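RNA-binding protein Unr (PDB 4QQB) binds non-coding and messenger RNA to regulate X-chromosome dosage compensation, its first cold-shock domain recognising the 3'-UTR of msl-2 transcripts. Local coordinates at residues E7-Y18 and C23-F34. Sequence-based numbering, arbitrary orientation.
Sequences ETGIIEKLLHSY and CCERQARLFFHF. With nucleotides of chain A.
The rings of Tyr-18 and Phe-31 lie nearly parallel but slid apart, planes at 30° and centroids at 5.2 Å, so they barely overlap and touch mainly through Tyr-18 CD2 and Phe-31 CE2. The base of A12 covers one face of Phe-31, while the CB of Leu-15 sits over one face of Tyr-18. His-33 carries the base of C11 on one face, and at its edge NE2 donates a hydrogen bond to OP2 of C11 at 3.0 Å; ND1 is bonded to the Ser-35 hydroxyl. This is the aromatic platform of the cold-shock domain, an OB-fold barrel: Tyr-18 belongs to the RNP1 motif, Phe-31 and His-33 to RNP2. Phe-31 reaches its base with CG anti to the backbone N (chi1 172°). Shortening Tyr-18 to an alanine removes ring and hydroxyl, and would probably leave Phe-31 without its aromatic neighbour and a further guanine N7 without the hydrogen bond from OH. Phe-34 points toward 7-18, with Ser-17 O over one of its faces and Leu-14 CD2 at its edge; its own N bonds that same Ser-17 O at 3.0 Å. It also packs on an aromatic side chain of another protein chain. The methyls Ile-11 CD1 and Leu-14 CD2 rest against the far end of Phe-32. Glu-12 OE1 forms a salt bridge at the guanidinium edge of Arg-29, 3.4 Å from NE, while NH1 bonds a cytosine base N3. At the opposite end Cys-24 N bonds Thr-8 O almost straight at 2.8 Å, and Glu-25 OE1 accepts Thr-8 OG1 at 2.7 Å. Glu-7 pairs with Arg-26 by charge alone: OE2 hovers over the guanidinium face, 3.0 Å from NH2, with no N-H aimed at it.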
ATOM      1  N   GLU E   7     -15.671  25.864  15.133  1.00101.39           N
ATOM      2  CA  GLU E   7     -16.578  26.692  14.337  1.00 98.97           C
ATOM      3  C   GLU E   7     -17.564  25.809  13.556  1.00 95.95           C
ATOM      4  O   GLU E   7     -17.552  24.581  13.705  1.00 89.63           O
ATOM      5  CB  GLU E   7     -15.796  27.651  13.422  1.00101.74           C
ATOM      6  CG  GLU E   7     -14.801  27.010  12.464  1.00104.93           C
ATOM      7  CD  GLU E   7     -14.431  27.931  11.303  1.00110.02           C
ATOM      8  OE1 GLU E   7     -15.355  28.425  10.611  1.00114.07           O
ATOM      9  OE2 GLU E   7     -13.221  28.156  11.073  1.00105.52           O
ATOM     10  N   THR E   8     -18.420  26.429  12.743  1.00 93.26           N
ATOM     11  CA  THR E   8     -19.530  25.722  12.102  1.00 91.88           C
ATOM     12  C   THR E   8     -19.535  25.845  10.580  1.00 93.69           C
ATOM     13  O   THR E   8     -18.968  26.786  10.003  1.00 92.18           O
ATOM     14  CB  THR E   8     -20.883  26.244  12.615  1.00 90.92           C
ATOM     15  OG1 THR E   8     -21.111  27.565  12.112  1.00 92.21           O
ATOM     16  CG2 THR E   8     -20.909  26.275  14.135  1.00 91.05           C
ATOM     17  N   GLY E   9     -20.202  24.884   9.945  1.00 93.42           N
ATOM     18  CA  GLY E   9     -20.315  24.841   8.487  1.00 92.77           C
ATOM     19  C   GLY E   9     -21.364  23.856   7.992  1.00 91.49           C
ATOM     20  O   GLY E   9     -21.939  23.091   8.776  1.00 88.69           O
ATOM     21  N   ILE E  10     -21.610  23.882   6.684  1.00 89.86           N
ATOM     22  CA  ILE E  10     -22.583  22.993   6.047  1.00 91.53           C
ATOM     23  C   ILE E  10     -21.863  22.042   5.095  1.00 86.29           C
ATOM     24  O   ILE E  10     -20.919  22.445   4.408  1.00 87.60           O
ATOM     25  CB  ILE E  10     -23.627  23.776   5.210  1.00 98.49           C
ATOM     26  CG1 ILE E  10     -24.021  25.108   5.875  1.00103.42           C
ATOM     27  CG2 ILE E  10     -24.855  22.910   4.938  1.00 97.82           C
ATOM     28  CD1 ILE E  10     -24.687  24.969   7.227  1.00108.06           C
ATOM     29  N   ILE E  11     -22.334  20.797   5.033  1.00 77.96           N
ATOM     30  CA  ILE E  11     -21.807  19.811   4.086  1.00 75.26           C
ATOM     31  C   ILE E  11     -22.129  20.233   2.639  1.00 74.27           C
ATOM     32  O   ILE E  11     -23.287  20.340   2.249  1.00 72.54           O
ATOM     33  CB  ILE E  11     -22.381  18.397   4.346  1.00 75.63           C
ATOM     34  CG1 ILE E  11     -22.060  17.909   5.771  1.00 75.01           C
ATOM     35  CG2 ILE E  11     -21.860  17.400   3.318  1.00 74.34           C
ATOM     36  CD1 ILE E  11     -20.602  17.611   6.030  1.00 77.45           C
ATOM     37  N   GLU E  12     -21.084  20.460   1.856  1.00 76.69           N
ATOM     38  CA  GLU E  12     -21.196  20.947   0.484  1.00 82.40           C
ATOM     39  C   GLU E  12     -21.222  19.818  -0.548  1.00 83.60           C
ATOM     40  O   GLU E  12     -21.907  19.910  -1.571  1.00 79.65           O
ATOM     41  CB  GLU E  12     -20.000  21.857   0.188  1.00 90.51           C
ATOM     42  CG  GLU E  12     -20.337  23.307  -0.105  1.00 94.40           C
ATOM     43  CD  GLU E  12     -20.236  23.640  -1.582  1.00100.65           C
ATOM     44  OE1 GLU E  12     -19.717  24.736  -1.904  1.00101.44           O
ATOM     45  OE2 GLU E  12     -20.655  22.799  -2.415  1.00104.63           O
ATOM     46  N   LYS E  13     -20.429  18.782  -0.289  1.00 86.58           N
ATOM     47  CA  LYS E  13     -20.315  17.627  -1.174  1.00 85.87           C
ATOM     48  C   LYS E  13     -19.687  16.464  -0.425  1.00 84.34           C
ATOM     49  O   LYS E  13     -18.849  16.675   0.457  1.00 81.04           O
ATOM     50  CB  LYS E  13     -19.444  17.955  -2.389  1.00 87.76           C
ATOM     51  CG  LYS E  13     -19.146  16.736  -3.250  1.00 89.01           C
ATOM     52  CD  LYS E  13     -18.735  17.084  -4.667  1.00 89.70           C
ATOM     53  CE  LYS E  13     -18.991  15.904  -5.592  1.00 90.78           C
ATOM     54  NZ  LYS E  13     -18.741  16.261  -7.013  1.00 95.34           N
ATOM     55  N   LEU E  14     -20.083  15.246  -0.796  1.00 83.39           N
ATOM     56  CA  LEU E  14     -19.528  14.029  -0.211  1.00 83.66           C
ATOM     57  C   LEU E  14     -19.026  13.047  -1.264  1.00 85.41           C
ATOM     58  O   LEU E  14     -19.649  12.870  -2.311  1.00 88.96           O
ATOM     59  CB  LEU E  14     -20.583  13.333   0.637  1.00 86.06           C
ATOM     60  CG  LEU E  14     -21.095  14.124   1.835  1.00 91.88           C
ATOM     61  CD1 LEU E  14     -22.245  13.376   2.485  1.00 95.14           C
ATOM     62  CD2 LEU E  14     -19.988  14.375   2.847  1.00 95.25           C
ATOM     63  N   LEU E  15     -17.889  12.421  -0.969  1.00 85.12           N
ATOM     64  CA  LEU E  15     -17.370  11.293  -1.732  1.00 85.93           C
ATOM     65  C   LEU E  15     -17.444  10.061  -0.826  1.00 86.84           C
ATOM     66  O   LEU E  15     -18.004  10.145   0.263  1.00 93.59           O
ATOM     67  CB  LEU E  15     -15.931  11.572  -2.159  1.00 87.19           C
ATOM     68  CG  LEU E  15     -15.709  12.708  -3.166  1.00 87.98           C
ATOM     69  CD1 LEU E  15     -16.462  12.448  -4.465  1.00 87.10           C
ATOM     70  CD2 LEU E  15     -16.081  14.064  -2.587  1.00 89.48           C
ATOM     71  N   HIS E  16     -16.893   8.925  -1.252  1.00 87.38           N
ATOM     72  CA  HIS E  16     -16.976   7.695  -0.445  1.00 87.92           C
ATOM     73  C   HIS E  16     -16.133   7.753   0.831  1.00 84.00           C
ATOM     74  O   HIS E  16     -16.389   7.013   1.776  1.00 84.09           O
ATOM     75  CB  HIS E  16     -16.574   6.460  -1.261  1.00 90.60           C
ATOM     76  CG  HIS E  16     -17.367   6.281  -2.517  1.00 99.70           C
ATOM     77  ND1 HIS E  16     -16.816   5.788  -3.680  1.00106.66           N
ATOM     78  CD2 HIS E  16     -18.663   6.554  -2.800  1.00104.82           C
ATOM     79  CE1 HIS E  16     -17.742   5.755  -4.624  1.00111.20           C
ATOM     80  NE2 HIS E  16     -18.871   6.217  -4.116  1.00107.65           N
ATOM     81  N   SER E  17     -15.129   8.625   0.850  1.00 81.28           N
ATOM     82  CA  SER E  17     -14.168   8.669   1.944  1.00 77.56           C
ATOM     83  C   SER E  17     -13.928  10.053   2.559  1.00 76.30           C
ATOM     84  O   SER E  17     -13.432  10.162   3.680  1.00 74.98           O
ATOM     85  CB  SER E  17     -12.847   8.131   1.433  1.00 77.37           C
ATOM     86  OG  SER E  17     -12.010   7.801   2.513  1.00 84.45           O
ATOM     87  N   TYR E  18     -14.255  11.108   1.829  1.00 75.56           N
ATOM     88  CA  TYR E  18     -14.010  12.458   2.302  1.00 74.97           C
ATOM     89  C   TYR E  18     -15.138  13.343   1.830  1.00 73.85           C
ATOM     90  O   TYR E  18     -16.026  12.894   1.108  1.00 71.23           O
ATOM     91  CB  TYR E  18     -12.662  12.972   1.782  1.00 78.08           C
ATOM     92  CG  TYR E  18     -12.458  12.831   0.283  1.00 79.51           C
ATOM     93  CD1 TYR E  18     -12.026  11.631  -0.270  1.00 79.59           C
ATOM     94  CD2 TYR E  18     -12.684  13.902  -0.576  1.00 80.89           C
ATOM     95  CE1 TYR E  18     -11.834  11.498  -1.634  1.00 81.21           C
ATOM     96  CE2 TYR E  18     -12.491  13.779  -1.941  1.00 81.55           C
ATOM     97  CZ  TYR E  18     -12.067  12.576  -2.464  1.00 83.58           C
ATOM     98  OH  TYR E  18     -11.875  12.445  -3.819  1.00 90.07           O
ATOM     99  N   CYS E  23     -17.871  26.783   5.199  1.00101.95           N
ATOM    100  CA  CYS E  23     -17.735  27.345   6.538  1.00107.71           C
ATOM    101  C   CYS E  23     -18.677  28.526   6.710  1.00105.87           C
ATOM    102  O   CYS E  23     -18.824  29.352   5.807  1.00 98.12           O
ATOM    103  CB  CYS E  23     -16.296  27.797   6.788  1.00112.35           C
ATOM    104  SG  CYS E  23     -15.072  26.468   6.791  1.00111.11           S
ATOM    105  N   CYS E  24     -19.310  28.604   7.874  1.00109.35           N
ATOM    106  CA  CYS E  24     -20.275  29.663   8.141  1.00111.16           C
ATOM    107  C   CYS E  24     -19.569  30.943   8.555  1.00110.42           C
ATOM    108  O   CYS E  24     -19.716  31.972   7.897  1.00106.45           O
ATOM    109  CB  CYS E  24     -21.260  29.224   9.217  1.00112.03           C
ATOM    110  SG  CYS E  24     -22.270  27.821   8.697  1.00116.48           S
ATOM    111  N   GLU E  25     -18.788  30.864   9.629  1.00112.03           N
ATOM    112  CA  GLU E  25     -18.066  32.027  10.161  1.00111.32           C
ATOM    113  C   GLU E  25     -16.619  32.084   9.656  1.00109.19           C
ATOM    114  O   GLU E  25     -15.678  32.255  10.428  1.00111.00           O
ATOM    115  CB  GLU E  25     -18.137  32.044  11.692  1.00112.15           C
ATOM    116  CG  GLU E  25     -17.501  30.851  12.389  1.00113.55           C
ATOM    117  CD  GLU E  25     -18.463  30.156  13.333  1.00114.99           C
ATOM    118  OE1 GLU E  25     -19.454  29.583  12.834  1.00115.53           O
ATOM    119  OE2 GLU E  25     -18.227  30.171  14.561  1.00114.36           O
ATOM    120  N   ARG E  26     -16.475  31.976   8.338  1.00108.11           N
ATOM    121  CA  ARG E  26     -15.188  31.911   7.650  1.00104.44           C
ATOM    122  C   ARG E  26     -15.505  31.754   6.169  1.00101.93           C
ATOM    123  O   ARG E  26     -16.308  30.900   5.797  1.00101.06           O
ATOM    124  CB  ARG E  26     -14.372  30.708   8.148  1.00107.09           C
ATOM    125  CG  ARG E  26     -13.323  30.164   7.177  1.00109.13           C
ATOM    126  CD  ARG E  26     -11.914  30.675   7.444  1.00109.39           C
ATOM    127  NE  ARG E  26     -11.219  29.820   8.405  1.00111.11           N
ATOM    128  CZ  ARG E  26     -11.131  30.039   9.718  1.00113.72           C
ATOM    129  NH1 ARG E  26     -11.680  31.109  10.284  1.00123.47           N
ATOM    130  NH2 ARG E  26     -10.477  29.174  10.483  1.00107.60           N
ATOM    131  N   GLN E  27     -14.898  32.574   5.321  1.00101.47           N
ATOM    132  CA  GLN E  27     -15.081  32.412   3.886  1.00104.67           C
ATOM    133  C   GLN E  27     -14.093  31.374   3.367  1.00105.57           C
ATOM    134  O   GLN E  27     -12.982  31.711   2.955  1.00107.45           O
ATOM    135  CB  GLN E  27     -14.899  33.738   3.158  1.00111.11           C
ATOM    136  CG  GLN E  27     -15.101  33.625   1.655  1.00118.80           C
ATOM    137  CD  GLN E  27     -15.281  34.969   0.991  1.00124.76           C
ATOM    138  OE1 GLN E  27     -16.219  35.170   0.218  1.00128.35           O
ATOM    139  NE2 GLN E  27     -14.387  35.906   1.294  1.00127.00           N
ATOM    140  N   ALA E  28     -14.501  30.107   3.402  1.00102.14           N
ATOM    141  CA  ALA E  28     -13.635  29.001   3.004  1.00 94.14           C
ATOM    142  C   ALA E  28     -14.431  27.724   2.826  1.00 93.53           C
ATOM    143  O   ALA E  28     -15.417  27.493   3.533  1.00 93.46           O
ATOM    144  CB  ALA E  28     -12.551  28.779   4.043  1.00 92.18           C
ATOM    145  N   ARG E  29     -13.980  26.898   1.887  1.00 91.66           N
ATOM    146  CA  ARG E  29     -14.571  25.589   1.624  1.00 90.24           C
ATOM    147  C   ARG E  29     -13.538  24.493   1.927  1.00 90.55           C
ATOM    148  O   ARG E  29     -12.644  24.239   1.119  1.00 90.37           O
ATOM    149  CB  ARG E  29     -15.016  25.527   0.165  1.00 86.78           C
ATOM    150  CG  ARG E  29     -15.628  24.209  -0.270  1.00 84.99           C
ATOM    151  CD  ARG E  29     -16.123  24.330  -1.701  1.00 85.65           C
ATOM    152  NE  ARG E  29     -16.730  23.099  -2.197  1.00 82.96           N
ATOM    153  CZ  ARG E  29     -16.048  22.033  -2.602  1.00 84.20           C
ATOM    154  NH1 ARG E  29     -14.720  22.025  -2.571  1.00 86.48           N
ATOM    155  NH2 ARG E  29     -16.701  20.961  -3.038  1.00 87.37           N
ATOM    156  N   LEU E  30     -13.662  23.847   3.087  1.00 86.43           N
ATOM    157  CA  LEU E  30     -12.624  22.933   3.579  1.00 82.22           C
ATOM    158  C   LEU E  30     -12.846  21.476   3.204  1.00 80.96           C
ATOM    159  O   LEU E  30     -13.973  21.000   3.107  1.00 78.77           O
ATOM    160  CB  LEU E  30     -12.489  23.022   5.106  1.00 81.62           C
ATOM    161  CG  LEU E  30     -12.058  24.373   5.690  1.00 84.74           C
ATOM    162  CD1 LEU E  30     -11.945  24.286   7.204  1.00 84.95           C
ATOM    163  CD2 LEU E  30     -10.747  24.854   5.082  1.00 86.98           C
ATOM    164  N   PHE E  31     -11.729  20.788   3.007  1.00 84.46           N
ATOM    165  CA  PHE E  31     -11.685  19.340   2.852  1.00 82.73           C
ATOM    166  C   PHE E  31     -11.778  18.703   4.237  1.00 75.94           C
ATOM    167  O   PHE E  31     -11.353  19.293   5.227  1.00 71.28           O
ATOM    168  CB  PHE E  31     -10.356  18.957   2.174  1.00 86.68           C
ATOM    169  CG  PHE E  31     -10.086  17.477   2.127  1.00 87.65           C
ATOM    170  CD1 PHE E  31      -9.484  16.831   3.199  1.00 85.81           C
ATOM    171  CD2 PHE E  31     -10.419  16.731   1.003  1.00 86.57           C
ATOM    172  CE1 PHE E  31      -9.237  15.468   3.157  1.00 84.70           C
ATOM    173  CE2 PHE E  31     -10.173  15.372   0.957  1.00 83.67           C
ATOM    174  CZ  PHE E  31      -9.581  14.740   2.035  1.00 84.16           C
ATOM    175  N   PHE E  32     -12.334  17.501   4.307  1.00 73.22           N
ATOM    176  CA  PHE E  32     -12.274  16.714   5.534  1.00 74.63           C
ATOM    177  C   PHE E  32     -12.377  15.232   5.218  1.00 72.76           C
ATOM    178  O   PHE E  32     -13.146  14.833   4.346  1.00 74.29           O
ATOM    179  CB  PHE E  32     -13.374  17.134   6.519  1.00 77.38           C
ATOM    180  CG  PHE E  32     -14.720  16.528   6.235  1.00 77.86           C
ATOM    181  CD1 PHE E  32     -15.617  17.164   5.395  1.00 78.48           C
ATOM    182  CD2 PHE E  32     -15.091  15.320   6.816  1.00 80.58           C
ATOM    183  CE1 PHE E  32     -16.861  16.610   5.138  1.00 80.14           C
ATOM    184  CE2 PHE E  32     -16.328  14.754   6.558  1.00 79.23           C
ATOM    185  CZ  PHE E  32     -17.214  15.402   5.718  1.00 81.22           C
ATOM    186  N   HIS E  33     -11.598  14.425   5.929  1.00 73.53           N
ATOM    187  CA  HIS E  33     -11.613  12.977   5.753  1.00 78.33           C
ATOM    188  C   HIS E  33     -12.537  12.341   6.795  1.00 79.53           C
ATOM    189  O   HIS E  33     -12.656  12.839   7.914  1.00 79.64           O
ATOM    190  CB  HIS E  33     -10.191  12.423   5.878  1.00 79.47           C
ATOM    191  CG  HIS E  33     -10.059  10.998   5.438  1.00 82.39           C
ATOM    192  ND1 HIS E  33      -9.633   9.995   6.279  1.00 83.71           N
ATOM    193  CD2 HIS E  33     -10.309  10.406   4.247  1.00 84.28           C
ATOM    194  CE1 HIS E  33      -9.624   8.847   5.626  1.00 82.24           C
ATOM    195  NE2 HIS E  33     -10.023   9.071   4.388  1.00 81.88           N
ATOM    196  N   PHE E  34     -13.178  11.231   6.435  1.00 79.19           N
ATOM    197  CA  PHE E  34     -14.121  10.573   7.345  1.00 82.01           C
ATOM    198  C   PHE E  34     -13.479  10.054   8.638  1.00 83.54           C
ATOM    199  O   PHE E  34     -14.189   9.740   9.594  1.00 89.04           O
ATOM    200  CB  PHE E  34     -14.900   9.462   6.625  1.00 80.52           C
ATOM    201  CG  PHE E  34     -15.837   9.965   5.550  1.00 80.55           C
ATOM    202  CD1 PHE E  34     -16.139  11.330   5.420  1.00 80.00           C
ATOM    203  CD2 PHE E  34     -16.444   9.069   4.677  1.00 79.60           C
ATOM    204  CE1 PHE E  34     -17.003  11.775   4.435  1.00 78.72           C
ATOM    205  CE2 PHE E  34     -17.307   9.513   3.689  1.00 77.37           C
ATOM    206  CZ  PHE E  34     -17.588  10.866   3.568  1.00 77.77           C
TER
ATOM    207  P     G A  10     -13.132   2.845   1.041  1.00 78.08           P
ATOM    208  OP1   G A  10     -14.195   3.881   1.194  1.00 73.90           O
ATOM    209  OP2   G A  10     -13.336   1.706   0.106  1.00 77.92           O
ATOM    210  O5'   G A  10     -11.763   3.554   0.628  1.00 77.72           O
ATOM    211  C5'   G A  10     -11.713   4.936   0.218  1.00 73.52           C
ATOM    212  C4'   G A  10     -10.627   5.134  -0.813  1.00 72.61           C
ATOM    213  O4'   G A  10     -11.201   4.998  -2.141  1.00 77.22           O
ATOM    214  C3'   G A  10      -9.936   6.491  -0.778  1.00 71.97           C
ATOM    215  O3'   G A  10      -8.701   6.405  -0.090  1.00 69.40           O
ATOM    216  C2'   G A  10      -9.691   6.806  -2.247  1.00 76.05           C
ATOM    217  O2'   G A  10      -8.468   6.274  -2.714  1.00 78.74           O
ATOM    218  C1'   G A  10     -10.892   6.140  -2.916  1.00 80.04           C
ATOM    219  N9    G A  10     -12.087   6.979  -3.013  1.00 83.45           N
ATOM    220  C8    G A  10     -12.531   7.901  -2.096  1.00 84.55           C
ATOM    221  N7    G A  10     -13.630   8.500  -2.464  1.00 86.93           N
ATOM    222  C5    G A  10     -13.930   7.942  -3.699  1.00 90.30           C
ATOM    223  C6    G A  10     -15.009   8.199  -4.585  1.00 90.84           C
ATOM    224  O6    G A  10     -15.949   8.991  -4.446  1.00 89.09           O
ATOM    225  N1    G A  10     -14.928   7.412  -5.729  1.00 92.75           N
ATOM    226  C2    G A  10     -13.938   6.496  -5.989  1.00 94.56           C
ATOM    227  N2    G A  10     -14.035   5.834  -7.152  1.00100.44           N
ATOM    228  N3    G A  10     -12.927   6.247  -5.171  1.00 93.97           N
ATOM    229  C4    G A  10     -12.987   7.001  -4.053  1.00 91.14           C
ATOM    230  P     C A  11      -8.471   7.255   1.232  1.00 65.31           P
ATOM    231  OP1   C A  11      -7.483   6.535   2.058  1.00 63.80           O
ATOM    232  OP2   C A  11      -9.794   7.578   1.800  1.00 61.20           O
ATOM    233  O5'   C A  11      -7.783   8.588   0.696  1.00 65.94           O
ATOM    234  C5'   C A  11      -8.545   9.594   0.010  1.00 68.81           C
ATOM    235  C4'   C A  11      -7.979  10.964   0.298  1.00 71.28           C
ATOM    236  O4'   C A  11      -8.068  11.242   1.723  1.00 72.10           O
ATOM    237  C3'   C A  11      -6.511  11.154  -0.072  1.00 74.06           C
ATOM    238  O3'   C A  11      -6.313  12.438  -0.655  1.00 74.83           O
ATOM    239  C2'   C A  11      -5.802  11.064   1.275  1.00 70.26           C
ATOM    240  O2'   C A  11      -4.560  11.732   1.289  1.00 69.91           O
ATOM    241  C1'   C A  11      -6.826  11.736   2.182  1.00 71.25           C
ATOM    242  N1    C A  11      -6.686  11.400   3.609  1.00 70.72           N
ATOM    243  C2    C A  11      -6.392  12.415   4.533  1.00 70.71           C
ATOM    244  O2    C A  11      -6.247  13.578   4.126  1.00 69.73           O
ATOM    245  N3    C A  11      -6.268  12.100   5.842  1.00 71.99           N
ATOM    246  C4    C A  11      -6.432  10.837   6.242  1.00 73.95           C
ATOM    247  N4    C A  11      -6.301  10.572   7.544  1.00 72.87           N
ATOM    248  C5    C A  11      -6.729   9.787   5.324  1.00 75.48           C
ATOM    249  C6    C A  11      -6.853  10.111   4.031  1.00 70.92           C
ATOM    250  P     A A  12      -6.046  12.579  -2.223  1.00 75.49           P
ATOM    251  OP1   A A  12      -6.324  11.256  -2.865  1.00 73.13           O
ATOM    252  OP2   A A  12      -4.722  13.219  -2.397  1.00 70.29           O
ATOM    253  O5'   A A  12      -7.117  13.675  -2.658  1.00 73.01           O
ATOM    254  C5'   A A  12      -8.318  13.314  -3.364  1.00 73.68           C
ATOM    255  C4'   A A  12      -9.026  14.556  -3.838  1.00 71.60           C
ATOM    256  O4'   A A  12      -9.234  15.430  -2.698  1.00 73.07           O
ATOM    257  C3'   A A  12      -8.268  15.387  -4.874  1.00 74.41           C
ATOM    258  O3'   A A  12      -9.155  15.971  -5.825  1.00 74.09           O
ATOM    259  C2'   A A  12      -7.574  16.443  -4.020  1.00 73.02           C
ATOM    260  O2'   A A  12      -7.309  17.666  -4.673  1.00 73.29           O
ATOM    261  C1'   A A  12      -8.616  16.681  -2.936  1.00 73.23           C
ATOM    262  N9    A A  12      -8.071  17.170  -1.671  1.00 71.83           N
ATOM    263  C8    A A  12      -7.383  16.462  -0.718  1.00 70.81           C
ATOM    264  N7    A A  12      -7.056  17.172   0.333  1.00 70.40           N
ATOM    265  C5    A A  12      -7.565  18.432   0.056  1.00 72.67           C
ATOM    266  C6    A A  12      -7.547  19.640   0.777  1.00 78.20           C
ATOM    267  N6    A A  12      -6.972  19.779   1.974  1.00 78.80           N
ATOM    268  N1    A A  12      -8.151  20.712   0.221  1.00 79.30           N
ATOM    269  C2    A A  12      -8.722  20.573  -0.983  1.00 78.61           C
ATOM    270  N3    A A  12      -8.802  19.492  -1.758  1.00 75.12           N
ATOM    271  C4    A A  12      -8.197  18.444  -1.173  1.00 72.07           C
TER